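Local coordinates for protein phosphoribosylaminoimidazole-succinocarboxamide synthase (Pyrococcus horikoshii, PDB 4O82) that catalyses the ATP-dependent joining of L-aspartate to carboxyaminoimidazole ribonucleotide, forming SAICAR in the de novo synthesis of purines, at residues L88-R93 against V117-K122; D173-F178 against L188-S193. All coordinates share one frame; numbering follows the deposited sequence.

In the fold
After the N-terminal strands and helix 45-62, the chain enters strand 84-93 and later returns antiparallel in strand 111-121; interaction 1 closes that loop, 23 residues without helix separating segments 88-93 and 117-122. It then passes through helices 133-138 and 143-165 into strand 169-180, and interaction 2 closes a much shorter loop where 188-193 folds back on 173-178. The two loops follow in series, neither nesting nor crossing. They are joined laterally, since strands 84-93 and 169-180 are neighbours in one sheet: V90 O lies 2.7 Å from L176 N, and V92 O lies 2.9 Å from F174 N, both probable backbone hydrogen bonds. Both interactions touch AMP and ADP.

Interaction 1. Residues L88-R93 against V117-K122; sequences LEVVVR and VELYYK. With CD (cadmium ion), chain F; AMP (adenosine monophosphate), chain I; ADP (adenosine-5'-diphosphate), chain J.
This contact is an antiparallel strand pair, with R93 bonded to E118 at one end, in the buried sheet where strand 84-93 lies between 111-121 and 169-180. The backbones of E89 and Y120 bond to each other in both directions, as do those of V91 and E118, making two hydrogen-bonded pairs. Valines and leucines suit the face bearing V90, V117 and L119, where V90 CG1 meets V117 CG1 at 3.9 Å; V90 also packs on helix 143-165.

The face bearing E89, V91, E118 and Y120 mixes charge with an apolar patch and looks onto AMP. R93 NH1 donates to E118 OE1 at 2.8 Å, reaching the syn side of the carboxylate, with the two planes 62° apart. Y120 OH gives a second bond to E118 OE1 (2.7 Å), from the opposite face of the carboxylate. Tyrosine fits here because its ring can pack while its hydroxyl bonds: V91 CG2 lies 3.7 Å from Y120 CE2. A bend at chi3 (80°) turns the R93 guanidinium toward the AMP phosphate, and NH2 donates to AMP O2P at 2.8 Å. E89, extended beyond CG, carries OE1 to within 2.2 Å of a cadmium ion, which AMP N7 also binds. K122, just past the strand, directs its ammonium to E177.

E118 OE1 is thus gripped by two donors from opposite faces of its plane, and E118 and the phosphate together probably restrain the guanidinium. The sheet presents a cation to the phosphate and a carboxylate to the metal on the base of the same nucleotide.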
ATOM      1  N   LEU A  88     -21.700  10.865  -9.721  1.00 29.78           N
ATOM      2  CA  LEU A  88     -21.032   9.575  -9.699  1.00 29.90           C
ATOM      3  C   LEU A  88     -20.894   8.982  -8.298  1.00 29.34           C
ATOM      4  O   LEU A  88     -20.696   9.710  -7.315  1.00 29.65           O
ATOM      5  CB  LEU A  88     -19.625   9.710 -10.281  1.00 30.21           C
ATOM      6  CG  LEU A  88     -19.414  10.150 -11.739  1.00 32.78           C
ATOM      7  CD1 LEU A  88     -17.931  10.346 -11.992  1.00 29.19           C
ATOM      8  CD2 LEU A  88     -20.016   9.142 -12.726  1.00 33.50           C
ATOM      9  N   GLU A  89     -21.020   7.661  -8.235  1.00 29.46           N
ATOM     10  CA  GLU A  89     -20.430   6.850  -7.164  1.00 30.48           C
ATOM     11  C   GLU A  89     -19.219   6.197  -7.763  1.00 28.58           C
ATOM     12  O   GLU A  89     -19.326   5.514  -8.792  1.00 27.41           O
ATOM     13  CB  GLU A  89     -21.353   5.727  -6.725  1.00 32.97           C
ATOM     14  CG  GLU A  89     -22.655   6.170  -6.111  1.00 39.47           C
ATOM     15  CD  GLU A  89     -23.574   4.994  -5.854  1.00 47.66           C
ATOM     16  OE1 GLU A  89     -23.287   3.879  -6.371  1.00 50.54           O
ATOM     17  OE2 GLU A  89     -24.583   5.191  -5.140  1.00 49.98           O
ATOM     18  N   VAL A  90     -18.067   6.415  -7.132  1.00 27.26           N
ATOM     19  CA  VAL A  90     -16.815   5.834  -7.590  1.00 25.89           C
ATOM     20  C   VAL A  90     -16.462   4.727  -6.609  1.00 25.96           C
ATOM     21  O   VAL A  90     -16.127   4.987  -5.442  1.00 27.10           O
ATOM     22  CB  VAL A  90     -15.710   6.899  -7.706  1.00 26.80           C
ATOM     23  CG1 VAL A  90     -14.396   6.277  -8.145  1.00 27.20           C
ATOM     24  CG2 VAL A  90     -16.146   8.026  -8.656  1.00 25.61           C
ATOM     25  N   VAL A  91     -16.564   3.490  -7.087  1.00 24.58           N
ATOM     26  CA  VAL A  91     -16.357   2.328  -6.250  1.00 25.01           C
ATOM     27  C   VAL A  91     -15.003   1.683  -6.507  1.00 25.27           C
ATOM     28  O   VAL A  91     -14.653   1.412  -7.647  1.00 25.87           O
ATOM     29  CB  VAL A  91     -17.535   1.310  -6.368  1.00 26.14           C
ATOM     30  CG1 VAL A  91     -17.291   0.082  -5.504  1.00 23.36           C
ATOM     31  CG2 VAL A  91     -18.862   1.965  -5.945  1.00 25.14           C
ATOM     32  N   VAL A  92     -14.235   1.466  -5.437  1.00 23.60           N
ATOM     33  CA  VAL A  92     -12.970   0.753  -5.514  1.00 21.37           C
ATOM     34  C   VAL A  92     -13.065  -0.538  -4.712  1.00 21.08           C
ATOM     35  O   VAL A  92     -13.563  -0.531  -3.578  1.00 17.67           O
ATOM     36  CB  VAL A  92     -11.768   1.560  -4.962  1.00 22.24           C
ATOM     37  CG1 VAL A  92     -10.469   0.807  -5.255  1.00 20.20           C
ATOM     38  CG2 VAL A  92     -11.720   2.962  -5.544  1.00 22.07           C
ATOM     39  N   ARG A  93     -12.539  -1.622  -5.300  1.00 21.45           N
ATOM     40  CA  ARG A  93     -12.736  -2.967  -4.801  1.00 23.19           C
ATOM     41  C   ARG A  93     -11.414  -3.721  -4.779  1.00 23.84           C
ATOM     42  O   ARG A  93     -10.737  -3.842  -5.805  1.00 22.95           O
ATOM     43  CB  ARG A  93     -13.795  -3.728  -5.636  1.00 23.61           C
ATOM     44  CG  ARG A  93     -14.989  -2.861  -6.028  1.00 25.47           C
ATOM     45  CD  ARG A  93     -16.069  -3.608  -6.799  1.00 25.82           C
ATOM     46  NE  ARG A  93     -16.902  -4.350  -5.880  1.00 28.18           N
ATOM     47  CZ  ARG A  93     -18.219  -4.216  -5.739  1.00 28.74           C
ATOM     48  NH1 ARG A  93     -18.917  -3.394  -6.495  1.00 29.86           N
ATOM     49  NH2 ARG A  93     -18.844  -4.945  -4.841  1.00 29.11           N
ATOM     50  N   VAL A 117     -11.856  -0.305 -10.169  1.00 22.96           N
ATOM     51  CA  VAL A 117     -12.625   0.941 -10.041  1.00 22.36           C
ATOM     52  C   VAL A 117     -13.866   0.799 -10.916  1.00 22.96           C
ATOM     53  O   VAL A 117     -13.763   0.571 -12.128  1.00 22.00           O
ATOM     54  CB  VAL A 117     -11.866   2.196 -10.538  1.00 22.87           C
ATOM     55  CG1 VAL A 117     -12.678   3.455 -10.230  1.00 23.76           C
ATOM     56  CG2 VAL A 117     -10.477   2.300  -9.933  1.00 21.21           C
ATOM     57  N   GLU A 118     -15.034   0.906 -10.300  1.00 23.31           N
ATOM     58  CA  GLU A 118     -16.284   0.989 -11.046  1.00 23.72           C
ATOM     59  C   GLU A 118     -16.916   2.356 -10.855  1.00 24.65           C
ATOM     60  O   GLU A 118     -16.838   2.946  -9.764  1.00 23.80           O
ATOM     61  CB  GLU A 118     -17.262  -0.087 -10.593  1.00 23.06           C
ATOM     62  CG  GLU A 118     -16.697  -1.498 -10.637  1.00 24.71           C
ATOM     63  CD  GLU A 118     -17.525  -2.481  -9.822  1.00 25.66           C
ATOM     64  OE1 GLU A 118     -18.259  -2.058  -8.871  1.00 24.71           O
ATOM     65  OE2 GLU A 118     -17.410  -3.688 -10.111  1.00 24.71           O
ATOM     66  N   LEU A 119     -17.553   2.833 -11.926  1.00 24.41           N
ATOM     67  CA  LEU A 119     -18.315   4.073 -11.941  1.00 22.92           C
ATOM     68  C   LEU A 119     -19.778   3.729 -12.028  1.00 23.77           C
ATOM     69  O   LEU A 119     -20.171   2.869 -12.814  1.00 23.03           O
ATOM     70  CB  LEU A 119     -17.970   4.920 -13.156  1.00 21.34           C
ATOM     71  CG  LEU A 119     -16.512   5.224 -13.447  1.00 20.96           C
ATOM     72  CD1 LEU A 119     -16.420   5.892 -14.790  1.00 21.45           C
ATOM     73  CD2 LEU A 119     -15.941   6.120 -12.356  1.00 22.49           C
ATOM     74  N   TYR A 120     -20.574   4.421 -11.223  1.00 22.55           N
ATOM     75  CA  TYR A 120     -21.998   4.279 -11.236  1.00 24.53           C
ATOM     76  C   TYR A 120     -22.599   5.645 -11.387  1.00 26.62           C
ATOM     77  O   TYR A 120     -22.098   6.619 -10.800  1.00 28.46           O
ATOM     78  CB  TYR A 120     -22.486   3.692  -9.925  1.00 24.95           C
ATOM     79  CG  TYR A 120     -22.091   2.269  -9.726  1.00 24.30           C
ATOM     80  CD1 TYR A 120     -22.966   1.241 -10.055  1.00 23.68           C
ATOM     81  CD2 TYR A 120     -20.817   1.944  -9.218  1.00 24.91           C
ATOM     82  CE1 TYR A 120     -22.593  -0.091  -9.867  1.00 25.35           C
ATOM     83  CE2 TYR A 120     -20.435   0.623  -9.036  1.00 23.03           C
ATOM     84  CZ  TYR A 120     -21.333  -0.381  -9.343  1.00 22.98           C
ATOM     85  OH  TYR A 120     -20.951  -1.669  -9.195  1.00 23.12           O
ATOM     86  N   TYR A 121     -23.691   5.708 -12.144  1.00 26.95           N
ATOM     87  CA  TYR A 121     -24.445   6.941 -12.324  1.00 29.25           C
ATOM     88  C   TYR A 121     -25.341   7.190 -11.097  1.00 30.55           C
ATOM     89  O   TYR A 121     -26.209   6.383 -10.760  1.00 27.80           O
ATOM     90  CB  TYR A 121     -25.246   6.883 -13.628  1.00 29.82           C
ATOM     91  CG  TYR A 121     -26.204   8.030 -13.869  1.00 32.37           C
ATOM     92  CD1 TYR A 121     -25.892   9.346 -13.492  1.00 34.53           C
ATOM     93  CD2 TYR A 121     -27.412   7.800 -14.515  1.00 33.59           C
ATOM     94  CE1 TYR A 121     -26.775  10.387 -13.729  1.00 35.78           C
ATOM     95  CE2 TYR A 121     -28.293   8.832 -14.764  1.00 36.42           C
ATOM     96  CZ  TYR A 121     -27.970  10.119 -14.373  1.00 35.97           C
ATOM     97  OH  TYR A 121     -28.859  11.128 -14.624  1.00 39.41           O
ATOM     98  N   LYS A 122     -25.102   8.306 -10.414  1.00 31.54           N
ATOM     99  CA  LYS A 122     -25.882   8.635  -9.228  1.00 34.45           C
ATOM    100  C   LYS A 122     -27.280   9.055  -9.655  1.00 33.95           C
ATOM    101  O   LYS A 122     -27.457  10.144 -10.203  1.00 36.60           O
ATOM    102  CB  LYS A 122     -25.185   9.723  -8.419  1.00 35.72           C
ATOM    103  CG  LYS A 122     -25.270   9.519  -6.913  1.00 40.95           C
ATOM    104  CD  LYS A 122     -24.549  10.640  -6.159  1.00 39.03           C
ATOM    105  CE  LYS A 122     -25.212  10.920  -4.821  1.00 40.70           C
ATOM    106  NZ  LYS A 122     -25.259   9.694  -3.974  1.00 42.84           N
TER
HETATM  107 CD    CD F 304     -24.302   2.161  -5.435  0.60 34.72          CD
HETATM  108  P   AMP I 307     -21.970  -3.161  -3.956  1.00 38.56           P
HETATM  109  O1P AMP I 307     -21.899  -2.587  -5.356  1.00 34.98           O
HETATM  110  O2P AMP I 307     -21.406  -4.553  -3.795  1.00 34.95           O
HETATM  111  O3P AMP I 307     -23.295  -3.081  -3.244  1.00 39.42           O
HETATM  112  O5' AMP I 307     -21.106  -2.070  -3.096  1.00 40.15           O
HETATM  113  C5' AMP I 307     -19.689  -1.818  -3.166  1.00 37.57           C
HETATM  114  C4' AMP I 307     -19.213  -0.859  -2.061  1.00 39.21           C
HETATM  115  O4' AMP I 307     -19.678   0.461  -2.316  1.00 41.40           O
HETATM  116  C3' AMP I 307     -19.695  -1.167  -0.640  1.00 39.96           C
HETATM  117  O3' AMP I 307     -18.667  -0.775   0.257  1.00 39.47           O
HETATM  118  C2' AMP I 307     -20.869  -0.253  -0.399  1.00 41.28           C
HETATM  119  O2' AMP I 307     -21.047   0.078   0.989  1.00 42.28           O
HETATM  120  C1' AMP I 307     -20.475   0.953  -1.238  1.00 40.44           C
HETATM  121  N9  AMP I 307     -21.663   1.624  -1.795  1.00 42.06           N
HETATM  122  C8  AMP I 307     -22.182   1.423  -3.019  1.00 41.83           C
HETATM  123  N7  AMP I 307     -23.263   2.219  -3.220  1.00 41.52           N
HETATM  124  C5  AMP I 307     -23.456   2.941  -2.110  1.00 41.64           C
HETATM  125  C6  AMP I 307     -24.419   3.964  -1.646  1.00 40.18           C
HETATM  126  N6  AMP I 307     -25.436   4.382  -2.441  1.00 37.09           N
HETATM  127  N1  AMP I 307     -24.236   4.468  -0.396  1.00 39.83           N
HETATM  128  C2  AMP I 307     -23.237   4.076   0.410  1.00 39.47           C
HETATM  129  N3  AMP I 307     -22.334   3.148   0.049  1.00 42.59           N
HETATM  130  C4  AMP I 307     -22.386   2.557  -1.171  1.00 42.51           C
HETATM  131  PB  ADP J 308     -28.366  10.924  -0.266  0.70 38.48           P
HETATM  132  O1B ADP J 308     -27.363  10.044  -0.975  0.70 37.94           O
HETATM  133  O2B ADP J 308     -29.777  10.369  -0.203  0.70 39.00           O
HETATM  134  O3B ADP J 308     -28.226  12.365  -0.666  0.70 38.24           O
HETATM  135  PA  ADP J 308     -26.875  11.672   2.140  0.70 36.14           P
HETATM  136  O1A ADP J 308     -27.452  11.773   3.531  0.70 36.55           O
HETATM  137  O2A ADP J 308     -25.577  10.937   1.924  0.70 35.10           O
HETATM  138  O3A ADP J 308     -28.037  10.899   1.322  0.70 38.69           O
HETATM  139  O5' ADP J 308     -26.767  13.162   1.543  0.70 36.09           O
HETATM  140  C5' ADP J 308     -25.537  13.781   1.167  0.70 30.35           C
HETATM  141  C4' ADP J 308     -25.739  14.485  -0.166  0.70 29.04           C
HETATM  142  O4' ADP J 308     -24.931  15.664  -0.278  0.70 27.45           O
HETATM  143  C3' ADP J 308     -25.320  13.594  -1.316  0.70 28.83           C
HETATM  144  O3' ADP J 308     -26.171  13.947  -2.401  0.70 31.63           O
HETATM  145  C2' ADP J 308     -23.923  14.047  -1.655  0.70 27.94           C
HETATM  146  O2' ADP J 308     -23.587  13.843  -3.022  0.70 26.83           O
HETATM  147  C1' ADP J 308     -23.999  15.524  -1.351  0.70 26.64           C
HETATM  148  N9  ADP J 308     -22.686  16.033  -0.922  0.70 24.52           N
HETATM  149  C8  ADP J 308     -21.794  15.403  -0.146  0.70 23.96           C
HETATM  150  N7  ADP J 308     -20.708  16.175   0.048  0.70 23.64           N
HETATM  151  C5  ADP J 308     -20.920  17.340  -0.603  0.70 24.20           C
HETATM  152  C6  ADP J 308     -20.190  18.606  -0.832  0.70 23.24           C
HETATM  153  N6  ADP J 308     -18.978  18.812  -0.299  0.70 22.67           N
HETATM  154  N1  ADP J 308     -20.767  19.557  -1.600  0.70 24.75           N
HETATM  155  C2  ADP J 308     -21.986  19.399  -2.154  0.70 24.61           C
HETATM  156  N3  ADP J 308     -22.701  18.268  -1.991  0.70 24.81           N
HETATM  157  C4  ADP J 308     -22.226  17.230  -1.252  0.70 23.99           C

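Interaction 2. Residues D173-F178 against L188-S193. With AMP (adenosine monophosphate), chain I; ADP (adenosine-5'-diphosphate), chain J.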
ATOM      1  N   ASP A 173     -14.142  -3.179  -0.120  1.00 23.03           N
ATOM      2  CA  ASP A 173     -14.516  -2.249  -1.176  1.00 23.81           C
ATOM      3  C   ASP A 173     -15.057  -1.010  -0.478  1.00 25.58           C
ATOM      4  O   ASP A 173     -15.235  -1.022   0.762  1.00 25.85           O
ATOM      5  CB  ASP A 173     -15.539  -2.859  -2.157  1.00 24.02           C
ATOM      6  CG  ASP A 173     -16.751  -3.450  -1.454  1.00 24.10           C
ATOM      7  OD1 ASP A 173     -17.353  -2.768  -0.612  1.00 23.46           O
ATOM      8  OD2 ASP A 173     -17.099  -4.604  -1.726  1.00 25.84           O
ATOM      9  N   PHE A 174     -15.284   0.050  -1.255  1.00 24.02           N
ATOM     10  CA  PHE A 174     -15.839   1.286  -0.737  1.00 25.12           C
ATOM     11  C   PHE A 174     -16.288   2.223  -1.859  1.00 24.08           C
ATOM     12  O   PHE A 174     -15.878   2.047  -2.998  1.00 24.52           O
ATOM     13  CB  PHE A 174     -14.870   1.975   0.248  1.00 24.96           C
ATOM     14  CG  PHE A 174     -13.611   2.494  -0.370  1.00 24.87           C
ATOM     15  CD1 PHE A 174     -13.414   3.855  -0.515  1.00 26.64           C
ATOM     16  CD2 PHE A 174     -12.611   1.628  -0.788  1.00 25.96           C
ATOM     17  CE1 PHE A 174     -12.243   4.353  -1.083  1.00 26.77           C
ATOM     18  CE2 PHE A 174     -11.460   2.121  -1.370  1.00 27.00           C
ATOM     19  CZ  PHE A 174     -11.273   3.484  -1.524  1.00 25.19           C
ATOM     20  N   LYS A 175     -17.145   3.191  -1.525  1.00 23.71           N
ATOM     21  CA  LYS A 175     -17.701   4.133  -2.498  1.00 25.27           C
ATOM     22  C   LYS A 175     -17.241   5.545  -2.159  1.00 26.31           C
ATOM     23  O   LYS A 175     -17.268   5.937  -1.020  1.00 26.46           O
ATOM     24  CB  LYS A 175     -19.237   4.111  -2.516  1.00 24.34           C
ATOM     25  CG  LYS A 175     -19.866   5.212  -3.383  1.00 24.37           C
ATOM     26  CD  LYS A 175     -21.096   5.914  -2.803  1.00 27.28           C
ATOM     27  CE  LYS A 175     -20.996   6.353  -1.350  1.00 26.07           C
ATOM     28  NZ  LYS A 175     -21.528   7.722  -1.155  1.00 28.63           N
ATOM     29  N   LEU A 176     -16.831   6.297  -3.171  1.00 26.99           N
ATOM     30  CA  LEU A 176     -16.446   7.692  -2.972  1.00 26.07           C
ATOM     31  C   LEU A 176     -17.265   8.573  -3.888  1.00 25.27           C
ATOM     32  O   LEU A 176     -17.831   8.106  -4.889  1.00 26.13           O
ATOM     33  CB  LEU A 176     -14.956   7.908  -3.264  1.00 25.87           C
ATOM     34  CG  LEU A 176     -13.872   7.147  -2.505  1.00 27.39           C
ATOM     35  CD1 LEU A 176     -12.536   7.350  -3.212  1.00 26.90           C
ATOM     36  CD2 LEU A 176     -13.810   7.587  -1.035  1.00 28.80           C
ATOM     37  N   GLU A 177     -17.338   9.841  -3.515  1.00 23.70           N
ATOM     38  CA  GLU A 177     -17.945  10.867  -4.314  1.00 25.56           C
ATOM     39  C   GLU A 177     -16.962  12.033  -4.400  1.00 26.20           C
ATOM     40  O   GLU A 177     -16.145  12.236  -3.484  1.00 21.41           O
ATOM     41  CB  GLU A 177     -19.291  11.304  -3.712  1.00 24.73           C
ATOM     42  CG  GLU A 177     -20.202  10.107  -3.422  1.00 24.62           C
ATOM     43  CD  GLU A 177     -21.650  10.467  -3.138  1.00 24.98           C
ATOM     44  OE1 GLU A 177     -22.049  11.652  -3.255  1.00 23.52           O
ATOM     45  OE2 GLU A 177     -22.401   9.537  -2.797  1.00 26.67           O
ATOM     46  N   PHE A 178     -17.071  12.764  -5.516  1.00 24.89           N
ATOM     47  CA  PHE A 178     -16.166  13.845  -5.890  1.00 27.11           C
ATOM     48  C   PHE A 178     -16.944  15.037  -6.425  1.00 25.90           C
ATOM     49  O   PHE A 178     -18.047  14.889  -6.960  1.00 25.81           O
ATOM     50  CB  PHE A 178     -15.191  13.372  -6.989  1.00 27.51           C
ATOM     51  CG  PHE A 178     -14.169  12.362  -6.521  1.00 28.68           C
ATOM     52  CD1 PHE A 178     -12.954  12.781  -5.971  1.00 27.50           C
ATOM     53  CD2 PHE A 178     -14.412  10.984  -6.644  1.00 28.95           C
ATOM     54  CE1 PHE A 178     -12.003  11.865  -5.575  1.00 27.35           C
ATOM     55  CE2 PHE A 178     -13.451  10.055  -6.229  1.00 28.68           C
ATOM     56  CZ  PHE A 178     -12.248  10.503  -5.691  1.00 27.78           C
ATOM     57  N   LEU A 188     -12.320  15.307  -3.227  1.00 30.80           N
ATOM     58  CA  LEU A 188     -12.993  14.213  -2.513  1.00 29.51           C
ATOM     59  C   LEU A 188     -14.024  14.738  -1.504  1.00 29.30           C
ATOM     60  O   LEU A 188     -13.740  15.607  -0.706  1.00 29.05           O
ATOM     61  CB  LEU A 188     -11.952  13.321  -1.818  1.00 30.98           C
ATOM     62  CG  LEU A 188     -12.468  12.040  -1.154  1.00 31.78           C
ATOM     63  CD1 LEU A 188     -13.117  11.154  -2.211  1.00 29.74           C
ATOM     64  CD2 LEU A 188     -11.340  11.316  -0.418  1.00 28.93           C
ATOM     65  N   ALA A 189     -15.228  14.194  -1.561  1.00 29.10           N
ATOM     66  CA  ALA A 189     -16.352  14.712  -0.805  1.00 26.97           C
ATOM     67  C   ALA A 189     -17.099  13.629  -0.032  1.00 25.12           C
ATOM     68  O   ALA A 189     -16.553  12.586   0.291  1.00 22.01           O
ATOM     69  CB  ALA A 189     -17.311  15.413  -1.754  1.00 29.18           C
ATOM     70  N   ASP A 190     -18.367  13.914   0.237  1.00 24.73           N
ATOM     71  CA  ASP A 190     -19.277  13.050   0.975  1.00 25.60           C
ATOM     72  C   ASP A 190     -18.702  12.522   2.288  1.00 26.45           C
ATOM     73  O   ASP A 190     -18.161  13.304   3.099  1.00 24.68           O
ATOM     74  CB  ASP A 190     -19.771  11.907   0.088  1.00 27.32           C
ATOM     75  CG  ASP A 190     -21.077  11.378   0.535  1.00 26.16           C
ATOM     76  OD1 ASP A 190     -21.173  10.159   0.818  1.00 27.57           O
ATOM     77  OD2 ASP A 190     -22.018  12.181   0.617  1.00 28.26           O
ATOM     78  N   GLU A 191     -18.816  11.206   2.503  1.00 26.47           N
ATOM     79  CA  GLU A 191     -18.368  10.612   3.775  1.00 29.56           C
ATOM     80  C   GLU A 191     -17.477   9.417   3.555  1.00 28.39           C
ATOM     81  O   GLU A 191     -17.463   8.844   2.473  1.00 27.53           O
ATOM     82  CB  GLU A 191     -19.550  10.214   4.663  1.00 29.28           C
ATOM     83  CG  GLU A 191     -20.206   8.905   4.258  1.00 34.30           C
ATOM     84  CD  GLU A 191     -21.441   8.577   5.074  1.00 35.54           C
ATOM     85  OE1 GLU A 191     -21.311   8.057   6.205  1.00 35.03           O
ATOM     86  OE2 GLU A 191     -22.546   8.826   4.559  1.00 37.51           O
ATOM     87  N   ILE A 192     -16.724   9.043   4.584  1.00 29.55           N
ATOM     88  CA  ILE A 192     -16.012   7.777   4.559  1.00 27.62           C
ATOM     89  C   ILE A 192     -16.245   7.094   5.907  1.00 28.67           C
ATOM     90  O   ILE A 192     -15.620   7.437   6.919  1.00 23.88           O
ATOM     91  CB  ILE A 192     -14.505   7.915   4.238  1.00 26.40           C
ATOM     92  CG1 ILE A 192     -14.271   8.770   2.981  1.00 26.72           C
ATOM     93  CG2 ILE A 192     -13.899   6.535   4.036  1.00 26.79           C
ATOM     94  CD1 ILE A 192     -12.815   9.055   2.688  1.00 24.35           C
ATOM     95  N   SER A 193     -17.151   6.116   5.897  1.00 28.20           N
ATOM     96  CA  SER A 193     -17.548   5.447   7.123  1.00 27.84           C
ATOM     97  C   SER A 193     -17.932   3.985   6.869  1.00 26.26           C
ATOM     98  O   SER A 193     -17.960   3.530   5.720  1.00 26.30           O
ATOM     99  CB  SER A 193     -18.703   6.226   7.783  1.00 28.12           C
ATOM    100  OG  SER A 193     -19.901   6.086   7.034  1.00 29.59           O
TER
HETATM  101  P   AMP I 307     -21.970  -3.161  -3.956  1.00 38.56           P
HETATM  102  O1P AMP I 307     -21.899  -2.587  -5.356  1.00 34.98           O
HETATM  103  O2P AMP I 307     -21.406  -4.553  -3.795  1.00 34.95           O
HETATM  104  O3P AMP I 307     -23.295  -3.081  -3.244  1.00 39.42           O
HETATM  105  O5' AMP I 307     -21.106  -2.070  -3.096  1.00 40.15           O
HETATM  106  C5' AMP I 307     -19.689  -1.818  -3.166  1.00 37.57           C
HETATM  107  C4' AMP I 307     -19.213  -0.859  -2.061  1.00 39.21           C
HETATM  108  O4' AMP I 307     -19.678   0.461  -2.316  1.00 41.40           O
HETATM  109  C3' AMP I 307     -19.695  -1.167  -0.640  1.00 39.96           C
HETATM  110  O3' AMP I 307     -18.667  -0.775   0.257  1.00 39.47           O
HETATM  111  C2' AMP I 307     -20.869  -0.253  -0.399  1.00 41.28           C
HETATM  112  O2' AMP I 307     -21.047   0.078   0.989  1.00 42.28           O
HETATM  113  C1' AMP I 307     -20.475   0.953  -1.238  1.00 40.44           C
HETATM  114  N9  AMP I 307     -21.663   1.624  -1.795  1.00 42.06           N
HETATM  115  C8  AMP I 307     -22.182   1.423  -3.019  1.00 41.83           C
HETATM  116  N7  AMP I 307     -23.263   2.219  -3.220  1.00 41.52           N
HETATM  117  C5  AMP I 307     -23.456   2.941  -2.110  1.00 41.64           C
HETATM  118  C6  AMP I 307     -24.419   3.964  -1.646  1.00 40.18           C
HETATM  119  N6  AMP I 307     -25.436   4.382  -2.441  1.00 37.09           N
HETATM  120  N1  AMP I 307     -24.236   4.468  -0.396  1.00 39.83           N
HETATM  121  C2  AMP I 307     -23.237   4.076   0.410  1.00 39.47           C
HETATM  122  N3  AMP I 307     -22.334   3.148   0.049  1.00 42.59           N
HETATM  123  C4  AMP I 307     -22.386   2.557  -1.171  1.00 42.51           C
HETATM  124  PB  ADP J 308     -28.366  10.924  -0.266  0.70 38.48           P
HETATM  125  O1B ADP J 308     -27.363  10.044  -0.975  0.70 37.94           O
HETATM  126  O2B ADP J 308     -29.777  10.369  -0.203  0.70 39.00           O
HETATM  127  O3B ADP J 308     -28.226  12.365  -0.666  0.70 38.24           O
HETATM  128  PA  ADP J 308     -26.875  11.672   2.140  0.70 36.14           P
HETATM  129  O1A ADP J 308     -27.452  11.773   3.531  0.70 36.55           O
HETATM  130  O2A ADP J 308     -25.577  10.937   1.924  0.70 35.10           O
HETATM  131  O3A ADP J 308     -28.037  10.899   1.322  0.70 38.69           O
HETATM  132  O5' ADP J 308     -26.767  13.162   1.543  0.70 36.09           O
HETATM  133  C5' ADP J 308     -25.537  13.781   1.167  0.70 30.35           C
HETATM  134  C4' ADP J 308     -25.739  14.485  -0.166  0.70 29.04           C
HETATM  135  O4' ADP J 308     -24.931  15.664  -0.278  0.70 27.45           O
HETATM  136  C3' ADP J 308     -25.320  13.594  -1.316  0.70 28.83           C
HETATM  137  O3' ADP J 308     -26.171  13.947  -2.401  0.70 31.63           O
HETATM  138  C2' ADP J 308     -23.923  14.047  -1.655  0.70 27.94           C
HETATM  139  O2' ADP J 308     -23.587  13.843  -3.022  0.70 26.83           O
HETATM  140  C1' ADP J 308     -23.999  15.524  -1.351  0.70 26.64           C
HETATM  141  N9  ADP J 308     -22.686  16.033  -0.922  0.70 24.52           N
HETATM  142  C8  ADP J 308     -21.794  15.403  -0.146  0.70 23.96           C
HETATM  143  N7  ADP J 308     -20.708  16.175   0.048  0.70 23.64           N
HETATM  144  C5  ADP J 308     -20.920  17.340  -0.603  0.70 24.20           C
HETATM  145  C6  ADP J 308     -20.190  18.606  -0.832  0.70 23.24           C
HETATM  146  N6  ADP J 308     -18.978  18.812  -0.299  0.70 22.67           N
HETATM  147  N1  ADP J 308     -20.767  19.557  -1.600  0.70 24.75           N
HETATM  148  C2  ADP J 308     -21.986  19.399  -2.154  0.70 24.61           C
HETATM  149  N3  ADP J 308     -22.701  18.268  -1.991  0.70 24.81           N
HETATM  150  C4  ADP J 308     -22.226  17.230  -1.252  0.70 23.99           C
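L188 packs its CD1 methyl over one face of the F178 ring, 3.9 Å from the centroid and 25° off the ring normal, a CH-pi contact. This is the tight, apolar part of the meeting between strand 169-180 and the loop that follows strand 186-188. The chi1 (-173°) and chi2 of L188 together bring CD1 against the ring and within 3.8 Å of L176 CD2. The flat phenylalanine and branched leucines suit a site between helices 143-165 and 45-62, which F178 and L188 respectively touch. Beside them, A189 N donates to E177 O at 2.9 Å, and the small methyl of A189, beside ADP N7, probably allows the close approach.

The polar side is looser between the two segments, where the bond from K175 NZ to D190 OD1 is weak, at 3.2 Å, though its bonds within 173-178 and to ADP are short. K175, bent along its chain, lies over one face of the AMP adenine, with CE 3.6 Å from AMP C2, and ends at NZ, 2.6 Å from E177 OE2 on the anti side of that carboxylate. The E177 and D190 carboxylates lie stacked, their planes 2° apart, with OE2 of E177 and OD1 of D190 at 3.9 Å. E177 OE2 has a second cation in K122, while E177 OE1 accepts from ADP O2' at 2.7 Å. D190 uses its backbone N to reach ADP N7 in a long bond.

Two acids so close would repel each other; K175 probably offsets this, with K122 helping at E177. K175, over the AMP base, is linked through E177 to the ADP ribose.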